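Local coordinates for putative cell invasion protein with MAC/Perforin domain (Bacteroides thetaiotaomicron VPI-5482, PDB 3KK7) that is of uncertain function but belongs to the membrane-attack complex/perforin family, and may act on membranes as pore-forming relatives do, at residues L291-K296 and P309-T314; H159-I164 and S223-G228. One frame throughout, in Å; residues are numbered along the deposited sequence.

Contact 1: L291-K296 and P309-T314; sequences LSYSIK and PPYDIT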
loop_
_atom_site.group_PDB
_atom_site.type_symbol
_atom_site.label_atom_id
_atom_site.label_comp_id
_atom_site.label_asym_id
_atom_site.label_seq_id
_atom_site.Cartn_x
_atom_site.Cartn_y
_atom_site.Cartn_z
ATOM N N LEU A 291 13.136 14.502 30.965
ATOM C CA LEU A 291 11.987 13.881 30.292
ATOM C C LEU A 291 11.126 14.977 29.718
ATOM O O LEU A 291 10.581 15.769 30.455
ATOM C CB LEU A 291 11.144 13.042 31.248
ATOM C CG LEU A 291 9.964 12.306 30.590
ATOM C CD1 LEU A 291 10.424 11.321 29.515
ATOM C CD2 LEU A 291 9.197 11.597 31.664
ATOM N N SER A 292 11.001 14.991 28.399
ATOM C CA SER A 292 10.273 16.027 27.694
ATOM C C SER A 292 9.093 15.420 26.989
ATOM O O SER A 292 9.068 14.207 26.792
ATOM C CB SER A 292 11.174 16.704 26.689
ATOM O OG SER A 292 12.070 17.542 27.386
ATOM N N TYR A 293 8.109 16.253 26.632
ATOM C CA TYR A 293 6.893 15.762 25.942
ATOM C C TYR A 293 6.314 16.735 24.954
ATOM O O TYR A 293 6.589 17.916 25.011
ATOM C CB TYR A 293 5.800 15.432 26.943
ATOM C CG TYR A 293 5.087 16.639 27.579
ATOM C CD1 TYR A 293 5.658 17.330 28.644
ATOM C CD2 TYR A 293 3.806 17.031 27.165
ATOM C CE1 TYR A 293 5.003 18.394 29.255
ATOM C CE2 TYR A 293 3.141 18.131 27.776
ATOM C CZ TYR A 293 3.745 18.791 28.818
ATOM O OH TYR A 293 3.143 19.853 29.428
ATOM N N SER A 294 5.493 16.220 24.056
ATOM C CA SER A 294 4.751 17.041 23.146
ATOM C C SER A 294 3.381 16.415 23.004
ATOM O O SER A 294 3.270 15.207 22.898
ATOM C CB SER A 294 5.467 17.117 21.795
ATOM O OG SER A 294 4.666 17.727 20.791
ATOM N N ILE A 295 2.333 17.225 23.029
ATOM C CA ILE A 295 1.002 16.694 22.831
ATOM C C ILE A 295 0.342 17.252 21.579
ATOM O O ILE A 295 0.804 18.243 20.996
ATOM C CB ILE A 295 0.109 16.929 24.027
ATOM C CG1 ILE A 295 -0.093 18.413 24.278
ATOM C CG2 ILE A 295 0.677 16.263 25.234
ATOM C CD1 ILE A 295 -1.457 18.663 24.878
ATOM N N LYS A 296 -0.713 16.567 21.171
ATOM C CA LYS A 296 -1.545 16.954 20.045
ATOM C C LYS A 296 -2.918 16.402 20.314
ATOM O O LYS A 296 -3.037 15.236 20.695
ATOM C CB LYS A 296 -1.038 16.373 18.717
ATOM C CG LYS A 296 -1.836 16.922 17.487
ATOM C CD LYS A 296 -1.237 16.565 16.101
ATOM C CE LYS A 296 -1.495 15.134 15.670
ATOM N NZ LYS A 296 -1.159 14.960 14.224
ATOM N N PRO A 309 5.388 22.366 20.711
ATOM C CA PRO A 309 6.802 22.246 20.916
ATOM C C PRO A 309 7.061 21.363 22.123
ATOM O O PRO A 309 6.147 21.118 22.911
ATOM C CB PRO A 309 7.247 23.684 21.223
ATOM C CG PRO A 309 6.175 24.568 20.718
ATOM C CD PRO A 309 4.918 23.764 20.814
ATOM N N PRO A 310 8.305 20.918 22.293
ATOM C CA PRO A 310 8.627 20.040 23.394
ATOM C C PRO A 310 8.812 20.804 24.704
ATOM O O PRO A 310 9.389 21.886 24.713
ATOM C CB PRO A 310 9.924 19.363 22.938
ATOM C CG PRO A 310 10.559 20.352 22.088
ATOM C CD PRO A 310 9.475 21.165 21.441
ATOM N N TYR A 311 8.316 20.203 25.788
ATOM C CA TYR A 311 8.320 20.800 27.102
ATOM C C TYR A 311 8.881 19.812 28.099
ATOM O O TYR A 311 8.663 18.603 27.967
ATOM C CB TYR A 311 6.879 21.196 27.519
ATOM C CG TYR A 311 6.232 22.214 26.605
ATOM C CD1 TYR A 311 6.813 23.465 26.413
ATOM C CD2 TYR A 311 5.044 21.929 25.921
ATOM C CE1 TYR A 311 6.234 24.408 25.568
ATOM C CE2 TYR A 311 4.450 22.871 25.075
ATOM C CZ TYR A 311 5.056 24.108 24.908
ATOM O OH TYR A 311 4.509 25.064 24.075
ATOM N N ASP A 312 9.604 20.335 29.090
ATOM C CA ASP A 312 10.053 19.523 30.210
ATOM C C ASP A 312 8.831 19.203 31.097
ATOM O O ASP A 312 8.122 20.120 31.574
ATOM C CB ASP A 312 11.146 20.238 31.010
ATOM C CG ASP A 312 11.595 19.446 32.228
ATOM O OD1 ASP A 312 10.738 19.166 33.095
ATOM O OD2 ASP A 312 12.808 19.117 32.329
ATOM N N ILE A 313 8.620 17.904 31.326
ATOM C CA ILE A 313 7.441 17.385 32.026
ATOM C C ILE A 313 7.236 17.984 33.421
ATOM O O ILE A 313 6.090 18.170 33.860
ATOM C CB ILE A 313 7.488 15.830 32.102
ATOM C CG1 ILE A 313 6.100 15.238 32.376
ATOM C CG2 ILE A 313 8.515 15.365 33.126
ATOM C CD1 ILE A 313 5.117 15.406 31.255
ATOM N N THR A 314 8.331 18.306 34.101
ATOM C CA THR A 314 8.259 18.870 35.438
ATOM C C THR A 314 8.132 20.405 35.446
ATOM O O THR A 314 7.885 20.989 36.488
ATOM C CB THR A 314 9.518 18.541 36.217
ATOM O OG1 THR A 314 10.617 19.283 35.672
ATOM C CG2 THR A 314 9.833 17.062 36.140
#

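Contact 2: H159-I164 and S223-G228; sequences HGELSI and SALFYG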
loop_
_atom_site.group_PDB
_atom_site.type_symbol
_atom_site.label_atom_id
_atom_site.label_comp_id
_atom_site.label_asym_id
_atom_site.label_seq_id
_atom_site.Cartn_x
_atom_site.Cartn_y
_atom_site.Cartn_z
ATOM N N HIS A 159 11.848 6.077 24.861
ATOM C CA HIS A 159 10.699 6.817 24.322
ATOM C C HIS A 159 9.387 6.390 24.945
ATOM O O HIS A 159 9.259 5.279 25.442
ATOM C CB HIS A 159 10.607 6.632 22.824
ATOM C CG HIS A 159 11.912 6.815 22.135
ATOM N ND1 HIS A 159 12.376 8.052 21.756
ATOM C CD2 HIS A 159 12.868 5.923 21.784
ATOM C CE1 HIS A 159 13.572 7.913 21.206
ATOM N NE2 HIS A 159 13.891 6.633 21.209
ATOM N N GLY A 160 8.414 7.294 24.902
ATOM C CA GLY A 160 7.094 7.069 25.511
ATOM C C GLY A 160 5.985 7.613 24.629
ATOM O O GLY A 160 6.198 8.561 23.897
ATOM N N GLU A 161 4.818 6.975 24.680
ATOM C CA GLU A 161 3.613 7.479 24.016
ATOM C C GLU A 161 2.426 7.292 24.938
ATOM O O GLU A 161 2.331 6.278 25.637
ATOM C CB GLU A 161 3.363 6.782 22.687
ATOM C CG GLU A 161 2.195 7.377 21.898
ATOM C CD GLU A 161 1.867 6.625 20.630
ATOM O OE1 GLU A 161 2.608 5.712 20.252
ATOM O OE2 GLU A 161 0.855 6.952 20.004
ATOM N N LEU A 162 1.546 8.285 24.979
ATOM C CA LEU A 162 0.315 8.188 25.770
ATOM C C LEU A 162 -0.845 8.442 24.836
ATOM O O LEU A 162 -0.715 9.240 23.901
ATOM C CB LEU A 162 0.310 9.200 26.937
ATOM C CG LEU A 162 -0.897 9.360 27.879
ATOM C CD1 LEU A 162 -1.223 8.067 28.617
ATOM C CD2 LEU A 162 -0.687 10.500 28.918
ATOM N N SER A 163 -1.959 7.750 25.073
ATOM C CA SER A 163 -3.189 8.013 24.346
ATOM C C SER A 163 -4.366 8.144 25.294
ATOM O O SER A 163 -4.578 7.308 26.175
ATOM C CB SER A 163 -3.467 6.936 23.311
ATOM O OG SER A 163 -4.453 7.389 22.398
ATOM N N ILE A 164 -5.117 9.217 25.118
ATOM C CA ILE A 164 -6.259 9.522 25.958
ATOM C C ILE A 164 -7.380 9.728 24.976
ATOM O O ILE A 164 -7.312 10.657 24.164
ATOM C CB ILE A 164 -6.008 10.807 26.784
ATOM C CG1 ILE A 164 -4.809 10.588 27.705
ATOM C CG2 ILE A 164 -7.251 11.222 27.579
ATOM C CD1 ILE A 164 -4.523 11.720 28.635
ATOM N N SER A 223 -2.861 12.889 22.418
ATOM C CA SER A 223 -1.737 12.030 22.108
ATOM C C SER A 223 -0.504 12.761 22.549
ATOM O O SER A 223 -0.322 13.912 22.208
ATOM C CB SER A 223 -1.656 11.841 20.605
ATOM O OG SER A 223 -0.514 11.085 20.280
ATOM N N ALA A 224 0.334 12.103 23.335
ATOM C CA ALA A 224 1.538 12.701 23.878
ATOM C C ALA A 224 2.709 11.760 23.599
ATOM O O ALA A 224 2.591 10.545 23.817
ATOM C CB ALA A 224 1.383 12.924 25.388
ATOM N N LEU A 225 3.821 12.325 23.123
ATOM C CA LEU A 225 5.057 11.578 22.950
ATOM C C LEU A 225 6.047 12.083 23.976
ATOM O O LEU A 225 6.035 13.265 24.316
ATOM C CB LEU A 225 5.623 11.758 21.546
ATOM C CG LEU A 225 4.643 11.478 20.411
ATOM C CD1 LEU A 225 5.259 11.933 19.107
ATOM C CD2 LEU A 225 4.302 10.008 20.398
ATOM N N PHE A 226 6.886 11.174 24.469
ATOM C CA PHE A 226 7.875 11.474 25.487
ATOM C C PHE A 226 9.275 11.079 25.018
ATOM O O PHE A 226 9.481 10.050 24.321
ATOM C CB PHE A 226 7.581 10.722 26.797
ATOM C CG PHE A 226 6.249 11.053 27.422
ATOM C CD1 PHE A 226 5.072 10.584 26.878
ATOM C CD2 PHE A 226 6.179 11.783 28.570
ATOM C CE1 PHE A 226 3.870 10.870 27.462
ATOM C CE2 PHE A 226 4.974 12.074 29.136
ATOM C CZ PHE A 226 3.826 11.610 28.586
ATOM N N TYR A 227 10.237 11.900 25.418
ATOM C CA TYR A 227 11.633 11.631 25.157
ATOM C C TYR A 227 12.415 11.803 26.446
ATOM O O TYR A 227 12.552 12.911 26.943
ATOM C CB TYR A 227 12.140 12.552 24.049
ATOM C CG TYR A 227 13.582 12.299 23.673
ATOM C CD1 TYR A 227 14.612 12.942 24.341
ATOM C CD2 TYR A 227 13.923 11.419 22.618
ATOM C CE1 TYR A 227 15.952 12.714 23.985
ATOM C CE2 TYR A 227 15.272 11.196 22.260
ATOM C CZ TYR A 227 16.266 11.852 22.951
ATOM O OH TYR A 227 17.576 11.654 22.631
ATOM N N GLY A 228 12.892 10.684 26.996
ATOM C CA GLY A 228 13.654 10.650 28.257
ATOM C C GLY A 228 15.109 10.177 28.151
ATOM O O GLY A 228 15.451 9.279 27.356
HETATM O O HOH W 1 10.389 9.821 21.766
HETATM O O HOH W 2 -0.976 8.788 21.174
#

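Contact 1: L291-K296 and P309-T314
Tyr293 and Tyr311 face each other as the hydrogen-bonded pair of a short antiparallel ladder, in which the two-residue strand 311-312 is added to strand 288-298 of the curled antiparallel sheet within the MACPF region. Two backbone bonds close the pair, Tyr293 N to Tyr311 O (2.8 Å) and Tyr311 N to Tyr293 O (3.0 Å). A third, Ile313 N to Leu291 O, is almost straight, with 174° at the hydrogen, and extends the pairing past the non-hydrogen-bonded pair Ser292 and Asp312.

The side chain of Tyr293 illustrates how such an added strand is held beyond its backbone. Its CB packs against Leu225 O of strand 220-230. CG sits between the backbone N and the carbonyl carbon (chi1 74°), which carries the ring toward the side chains of Tyr311 and Ile313. From CG outward the ring then meets Ile313, whose CD1 approaches CD1 of Tyr293 and also touches CE1; the two side chains cross at about a right angle. CE1 also meets CB of Tyr311 at 3.8 Å, and CZ only grazes that same carbon. At the tip, OH is hydrogen-bonded to the backbone O of Tyr316, just beyond the segment, while Phe226 and Ile274 also pack against this side chain. Replacing this ring by the methyl of an alanine is likely to leave a gap beside Ile313 CD1 and Tyr311 CB, and the Tyr316 carbonyl without its hydroxyl partner.

Beside the ring, Ile313 places its other branch against Leu291, CG2 to CB at 4.0 Å, the two side chains lying side by side. The chain then turns away in an Asx turn: OD1 of Asp312 accepts from both the backbone N of Thr314, at 2.7 Å, and its hydroxyl OG1, which approaches on the syn side, 30° out of the carboxylate plane.

Contact 2: H159-I164 and S223-G228
With CG anti to the carbonyl carbon in His159 (chi1 -47°) but anti to the backbone N in Tyr227 (chi1 -178°), the two side chains of this non-hydrogen-bonded pair lie side by side. Their rings meet obliquely, CE1 of His159 lying 3.8 Å from CD2 of Tyr227. A water in the plane of the imidazole is hydrogen-bonded to His159 ND1 and donates to Phe226 O, tying the ring to the neighbouring strand.

On the same face, Glu161 runs out extended alongside Leu225, its CG 3.7 Å from CD2 of the leucine. OE1 forms a salt bridge with Arg139, while OE2 accepts from a second water and has a long, weak ion pair with Arg221. That water also donates to Leu162 O and accepts from Ser223 OG.

Gly160, Leu162, Ala224 and Phe226 belong to the other face. The edge of the Phe226 ring lies by Gly160, with Gly160 O in its plane, and CE1 reaches Leu162 CB at 4.0 Å. Gly160, with no side chain, lets Phe226 CB lie 3.9 Å from its CA. Helix 236-249 packs on this face through Met243 and Ile247.

Four backbone bonds join the two segments, Leu162 N to Ala224 O being 2.7 Å, while both bonds of the Gly160-Phe226 pair come from well above the carbonyl planes. Such regular antiparallel pairing of long neighbouring strands is characteristic of the central sheet of the MACPF fold.

In the fold
Along the chain both strands of contact 2 come ahead of those of contact 1, yet the two lie side by side in one antiparallel sheet, their centres 9 Å apart. Strand 220-230 is the link: it pairs with strand 157-173 in contact 2 and with strand 288-298, whose other side carries the short strand 311-312 of contact 1. Probable backbone hydrogen bonds, Lys296 N to Ser223 O and Ser292 O to Tyr227 N, join the contacts directly. Together they give four successive strands. All four segments belong to the MACPF domain; in pore-forming relatives the strands of this sheet are extended into a membrane barrel when flanking helical clusters unfurl, but whether this protein does so is not established.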